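Local atomic coordinates of GCN5 like acetylase + bromodomain (Cryptosporidium parvum, PDB entry 4LDF), a protein that probably acetylates histone H3 as a GCN5-type acetyltransferase and carries, as the part described here, a bromodomain, the kind of module that reads acetyl-lysine. Residues 23-28 with 54-59; 72-77 with 108-113. All blocks are in the same frame, centred on the assembly; numbering follows the deposited sequence. Where two conformers were deposited one is given.

Interaction 1. Residues 23-28 with 54-59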
loop_
_atom_site.group_PDB
_atom_site.type_symbol
_atom_site.label_atom_id
_atom_site.label_comp_id
_atom_site.label_asym_id
_atom_site.label_seq_id
_atom_site.Cartn_x
_atom_site.Cartn_y
_atom_site.Cartn_z
ATOM N N ASP A 23 8.981 0.443 0.490
ATOM C CA ASP A 23 9.965 1.255 -0.223
ATOM C C ASP A 23 10.139 0.722 -1.647
ATOM O O ASP A 23 10.053 1.507 -2.573
ATOM C CB ASP A 23 11.311 1.367 0.529
ATOM C CG ASP A 23 12.170 2.531 0.045
ATOM O OD1 ASP A 23 13.368 2.318 -0.208
ATOM O OD2 ASP A 23 11.623 3.651 -0.123
ATOM N N THR A 24 10.279 -0.608 -1.828
ATOM C CA THR A 24 10.362 -1.204 -3.168
ATOM C C THR A 24 9.119 -0.828 -3.980
ATOM O O THR A 24 9.244 -0.382 -5.131
ATOM C CB THR A 24 10.524 -2.744 -3.092
ATOM O OG1 THR A 24 11.824 -3.019 -2.603
ATOM C CG2 THR A 24 10.367 -3.428 -4.472
ATOM N N LEU A 25 7.923 -1.028 -3.373
ATOM C CA LEU A 25 6.645 -0.703 -3.993
ATOM C C LEU A 25 6.582 0.751 -4.418
ATOM O O LEU A 25 6.277 1.014 -5.577
ATOM C CB LEU A 25 5.448 -1.082 -3.099
ATOM C CG LEU A 25 4.058 -0.746 -3.644
ATOM C CD1 LEU A 25 3.652 -1.672 -4.822
ATOM C CD2 LEU A 25 3.011 -0.802 -2.539
ATOM N N SER A 26 6.873 1.688 -3.500
ATOM C CA SER A 26 6.833 3.137 -3.766
ATOM C C SER A 26 7.768 3.605 -4.874
ATOM O O SER A 26 7.420 4.546 -5.584
ATOM C CB SER A 26 7.087 3.939 -2.492
ATOM O OG SER A 26 8.352 3.615 -1.942
ATOM N N ARG A 27 8.942 2.955 -5.028
ATOM C CA ARG A 27 9.940 3.304 -6.053
ATOM C C ARG A 27 9.504 2.934 -7.468
ATOM O O ARG A 27 10.059 3.474 -8.431
ATOM C CB ARG A 27 11.331 2.747 -5.714
ATOM C CG ARG A 27 11.888 3.333 -4.413
ATOM C CD ARG A 27 13.183 2.679 -4.016
ATOM N NE ARG A 27 14.068 3.625 -3.344
ATOM C CZ ARG A 27 14.787 4.553 -3.968
ATOM N NH1 ARG A 27 15.566 5.369 -3.279
ATOM N NH2 ARG A 27 14.732 4.670 -5.290
ATOM N N HIS A 28 8.503 2.052 -7.605
ATOM C CA HIS A 28 7.947 1.726 -8.924
ATOM C C HIS A 28 7.352 3.029 -9.478
ATOM O O HIS A 28 6.609 3.701 -8.769
ATOM C CB HIS A 28 6.834 0.666 -8.826
ATOM C CG HIS A 28 6.469 0.068 -10.150
ATOM N ND1 HIS A 28 5.823 0.806 -11.127
ATOM C CD2 HIS A 28 6.619 -1.202 -10.593
ATOM C CE1 HIS A 28 5.635 -0.022 -12.137
ATOM N NE2 HIS A 28 6.081 -1.247 -11.854
ATOM N N THR A 54 -5.984 4.132 3.145
ATOM C CA THR A 54 -4.600 3.855 3.482
ATOM C C THR A 54 -3.744 4.259 2.299
ATOM O O THR A 54 -4.272 4.518 1.215
ATOM C CB THR A 54 -4.386 2.414 4.016
ATOM O OG1 THR A 54 -3.077 2.351 4.595
ATOM C CG2 THR A 54 -4.535 1.348 2.937
ATOM N N ASP A 55 -2.425 4.300 2.502
ATOM C CA ASP A 55 -1.440 4.711 1.501
ATOM C C ASP A 55 -0.058 4.260 1.973
ATOM O O ASP A 55 0.090 3.793 3.112
ATOM C CB ASP A 55 -1.468 6.247 1.319
ATOM C CG ASP A 55 -1.210 6.993 2.624
ATOM O OD1 ASP A 55 -0.052 7.362 2.870
ATOM O OD2 ASP A 55 -2.170 7.174 3.407
ATOM N N ILE A 56 0.950 4.405 1.101
ATOM C CA ILE A 56 2.327 3.973 1.403
ATOM C C ILE A 56 2.969 4.694 2.589
ATOM O O ILE A 56 3.630 4.035 3.396
ATOM C CB ILE A 56 3.215 3.916 0.136
ATOM C CG1 ILE A 56 2.636 2.878 -0.865
ATOM C CG2 ILE A 56 4.708 3.586 0.490
ATOM C CD1 ILE A 56 3.118 2.993 -2.337
ATOM N N GLN A 57 2.749 6.023 2.716
ATOM C CA GLN A 57 3.317 6.846 3.782
ATOM C C GLN A 57 2.736 6.413 5.137
ATOM O O GLN A 57 3.491 6.294 6.107
ATOM C CB GLN A 57 3.059 8.343 3.471
ATOM C CG GLN A 57 3.585 9.353 4.478
ATOM C CD GLN A 57 3.083 10.744 4.136
ATOM O OE1 GLN A 57 2.047 11.205 4.633
ATOM N NE2 GLN A 57 3.772 11.418 3.225
ATOM N N THR A 58 1.413 6.124 5.183
ATOM C CA THR A 58 0.706 5.655 6.378
ATOM C C THR A 58 1.293 4.294 6.809
ATOM O O THR A 58 1.648 4.138 7.973
ATOM C CB THR A 58 -0.820 5.610 6.124
ATOM O OG1 THR A 58 -1.293 6.938 5.896
ATOM C CG2 THR A 58 -1.607 4.967 7.272
ATOM N N MET A 59 1.405 3.332 5.876
ATOM C CA MET A 59 1.956 2.000 6.159
ATOM C C MET A 59 3.440 2.044 6.547
ATOM O O MET A 59 3.840 1.316 7.454
ATOM C CB MET A 59 1.666 1.020 5.017
ATOM C CG MET A 59 0.182 0.694 4.887
ATOM S SD MET A 59 -0.265 -0.500 3.614
ATOM C CE MET A 59 0.027 0.430 2.133
#
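Ile-56 meets Leu-25 and Ser-26 across the core of a bromodomain, the left-handed four-helix bundle, and so fastens the start of helix 56-64 to the end of helix 14-27. The case illustrates how a single forked side chain can join two helices. Ahead of it, Asp-55 serves as N-cap: OD1 accepts the backbone N of Thr-58 at 3.0 Å, the donor standing 52° above the carboxylate plane. Ile-56 then divides the work between its branches. CG1 lies beside the backbone N (chi1 -62°) and carries CD1 forward to CD2 of Leu-25, 3.8 Å away, the two side chains slanting past one another. CG2, anti to the backbone N, rests on CB of Ser-26, also at 3.8 Å. All three residues are buried and the joint is purely apolar; in the conformer given, the hydroxyl of Ser-26 turns back to its own helix. Past the contact, Thr-58 OG1 bonds the second oxygen of the cap, Asp-55 OD2, at 2.6 Å, on the syn side but 33° out of the carboxylate plane, so that both carboxylate oxygens are held. Met-59 faces helix 71-88, and its backbone N closes the first helical turn on Asp-55 O at 3.1 Å.

Interaction 2. Residues 72-77 with 108-113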
loop_
_atom_site.group_PDB
_atom_site.type_symbol
_atom_site.label_atom_id
_atom_site.label_comp_id
_atom_site.label_asym_id
_atom_site.label_seq_id
_atom_site.Cartn_x
_atom_site.Cartn_y
_atom_site.Cartn_z
ATOM N N SER A 72 -0.327 -10.743 8.686
ATOM C CA SER A 72 -1.729 -10.644 8.236
ATOM C C SER A 72 -2.300 -9.230 8.325
ATOM O O SER A 72 -2.945 -8.773 7.376
ATOM C CB SER A 72 -2.638 -11.654 8.950
ATOM O OG SER A 72 -2.558 -11.522 10.361
ATOM N N GLU A 73 -2.010 -8.530 9.433
ATOM C CA GLU A 73 -2.411 -7.141 9.684
ATOM C C GLU A 73 -1.916 -6.241 8.543
ATOM O O GLU A 73 -2.691 -5.441 8.020
ATOM C CB GLU A 73 -1.804 -6.643 11.017
ATOM C CG GLU A 73 -2.520 -7.150 12.255
ATOM C CD GLU A 73 -2.016 -6.636 13.595
ATOM O OE1 GLU A 73 -1.030 -5.864 13.625
ATOM O OE2 GLU A 73 -2.613 -7.019 14.627
ATOM N N PHE A 74 -0.630 -6.401 8.131
ATOM C CA PHE A 74 -0.075 -5.593 7.049
ATOM C C PHE A 74 -0.628 -6.012 5.676
ATOM O O PHE A 74 -1.018 -5.148 4.890
ATOM C CB PHE A 74 1.470 -5.614 7.059
ATOM C CG PHE A 74 2.030 -5.007 5.798
ATOM C CD1 PHE A 74 1.875 -3.646 5.532
ATOM C CD2 PHE A 74 2.654 -5.803 4.840
ATOM C CE1 PHE A 74 2.323 -3.096 4.330
ATOM C CE2 PHE A 74 3.071 -5.258 3.627
ATOM C CZ PHE A 74 2.914 -3.902 3.389
ATOM N N SER A 75 -0.640 -7.322 5.381
ATOM C CA SER A 75 -1.134 -7.835 4.092
ATOM C C SER A 75 -2.599 -7.467 3.822
ATOM O O SER A 75 -2.934 -7.179 2.673
ATOM C CB SER A 75 -0.867 -9.331 3.934
ATOM O OG SER A 75 -1.396 -10.089 5.006
ATOM N N SER A 76 -3.445 -7.380 4.885
ATOM C CA SER A 76 -4.851 -6.965 4.763
ATOM C C SER A 76 -4.920 -5.498 4.351
ATOM O O SER A 76 -5.711 -5.148 3.477
ATOM C CB SER A 76 -5.602 -7.155 6.076
ATOM O OG SER A 76 -5.427 -8.470 6.568
ATOM N N GLU A 77 -4.096 -4.651 4.992
ATOM C CA GLU A 77 -4.004 -3.222 4.739
ATOM C C GLU A 77 -3.456 -2.951 3.338
ATOM O O GLU A 77 -3.990 -2.100 2.637
ATOM C CB GLU A 77 -3.098 -2.541 5.780
ATOM C CG GLU A 77 -3.212 -1.025 5.696
ATOM C CD GLU A 77 -2.741 -0.240 6.899
ATOM O OE1 GLU A 77 -2.970 0.993 6.925
ATOM O OE2 GLU A 77 -2.162 -0.856 7.822
ATOM N N PRO A 108 5.053 -11.245 -4.857
ATOM C CA PRO A 108 6.188 -12.155 -4.587
ATOM C C PRO A 108 7.005 -11.747 -3.347
ATOM O O PRO A 108 7.364 -12.622 -2.562
ATOM C CB PRO A 108 7.053 -12.029 -5.848
ATOM C CG PRO A 108 6.123 -11.634 -6.913
ATOM C CD PRO A 108 5.130 -10.722 -6.240
ATOM N N MET A 109 7.304 -10.439 -3.175
ATOM C CA MET A 109 8.078 -9.936 -2.022
ATOM C C MET A 109 7.301 -10.137 -0.714
ATOM O O MET A 109 7.909 -10.421 0.305
ATOM C CB MET A 109 8.440 -8.444 -2.205
ATOM C CG MET A 109 9.389 -7.902 -1.144
ATOM S SD MET A 109 10.036 -6.274 -1.560
ATOM C CE MET A 109 11.400 -6.204 -0.427
ATOM N N LEU A 110 5.965 -10.003 -0.747
ATOM C CA LEU A 110 5.099 -10.177 0.435
ATOM C C LEU A 110 5.207 -11.595 1.028
ATOM O O LEU A 110 5.112 -11.744 2.236
ATOM C CB LEU A 110 3.631 -9.828 0.071
ATOM C CG LEU A 110 2.586 -9.749 1.183
ATOM C CD1 LEU A 110 2.896 -8.632 2.172
ATOM C CD2 LEU A 110 1.214 -9.515 0.605
ATOM N N GLN A 111 5.460 -12.613 0.186
ATOM C CA GLN A 111 5.612 -14.026 0.600
ATOM C C GLN A 111 6.874 -14.238 1.428
ATOM O O GLN A 111 6.913 -15.180 2.216
ATOM C CB GLN A 111 5.653 -14.994 -0.624
ATOM C CG GLN A 111 4.576 -14.776 -1.698
ATOM C CD GLN A 111 3.189 -14.787 -1.129
ATOM O OE1 GLN A 111 2.798 -15.715 -0.406
ATOM N NE2 GLN A 111 2.440 -13.719 -1.375
ATOM N N THR A 112 7.908 -13.391 1.220
ATOM C CA THR A 112 9.216 -13.521 1.893
ATOM C C THR A 112 9.270 -12.886 3.297
ATOM O O THR A 112 10.254 -13.085 4.002
ATOM C CB THR A 112 10.371 -13.014 0.998
ATOM O OG1 THR A 112 10.381 -11.581 0.982
ATOM C CG2 THR A 112 10.314 -13.564 -0.423
ATOM N N ILE A 113 8.250 -12.110 3.687
ATOM C CA ILE A 113 8.247 -11.425 4.987
ATOM C C ILE A 113 8.135 -12.435 6.123
ATOM O O ILE A 113 7.152 -13.181 6.194
ATOM C CB ILE A 113 7.180 -10.282 5.080
ATOM C CG1 ILE A 113 7.229 -9.269 3.888
ATOM C CG2 ILE A 113 7.217 -9.580 6.445
ATOM C CD1 ILE A 113 8.564 -8.478 3.634
#
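Ser-75 and Leu-110 bring the two backbones nearest to each other, their CA atoms 7.6 Å apart. Residues 72-77 belong to the first turns of helix 71-88, whereas 108-113 hold the last turn of helix 93-110 and the chain leaving it. A kink lies at Pro-108 and Met-109, whose N atoms lack bonds to the preceding turn; proline has no N-H to give. The chain then folds into a type I beta turn from Leu-110 to Ile-113. Just ahead of that turn, the carbonyl O of Met-109 is gripped twice, by the backbone N and the hydroxyl OG1 of Thr-112, the latter at 2.8 Å.

Leu-110 does the joining. With CG anti to the backbone N (chi1 -172°), its forked end points at helix 71-88 and each methyl takes a different neighbour. CD1 abuts the rim of the Phe-74 ring, near the ring plane, at 3.7 Å from CE2. CD2 lies on CB of Ser-75, 3.9 Å away. One methyl thus meets an aromatic edge and the other a serine CB, with no hydrogen bond across the contact. The hydroxyl of Ser-75 is turned to its own helix, where the carbonyls of Leu-71 and Ser-72 both lie within range of its single proton. Leu-71 also packs against Leu-110, while Phe-74 reaches on to Ile-18, Leu-21 and Leu-22 of helix 14-27 and meets the ring of Tyr-68 edge-to-face.

As a worked example, the joint shows how antiparallel neighbours in a bundle are closed at one end by a few apolar groups. Here the last two helices of the bromodomain fold meet where the first begins and the second finishes, far along the bundle from the short connection between them.

In the fold
From the N terminus, helix 14-27 leads into a long, mostly irregular excursion, the ZA loop of bromodomains. Interaction 1 closes it by returning the start of helix 56-64 to the end of helix 14-27. After the next turn, helix 71-88 runs out and helix 93-110 runs back; interaction 2 closes that hairpin. The two closures follow in series, neither nested nor crossed, with centres about 13 Å apart. In space they adjoin: Thr-54 OG1 lies 2.7 Å from Glu-77 OE1, a probable hydrogen bond, and Met-59 SD packs 3.7 Å from Phe-74 CE1. Helix 71-88 thereby links both joints, so the contacts tie helices 14-27, 56-64, 71-88 and 93-110 into one bundle.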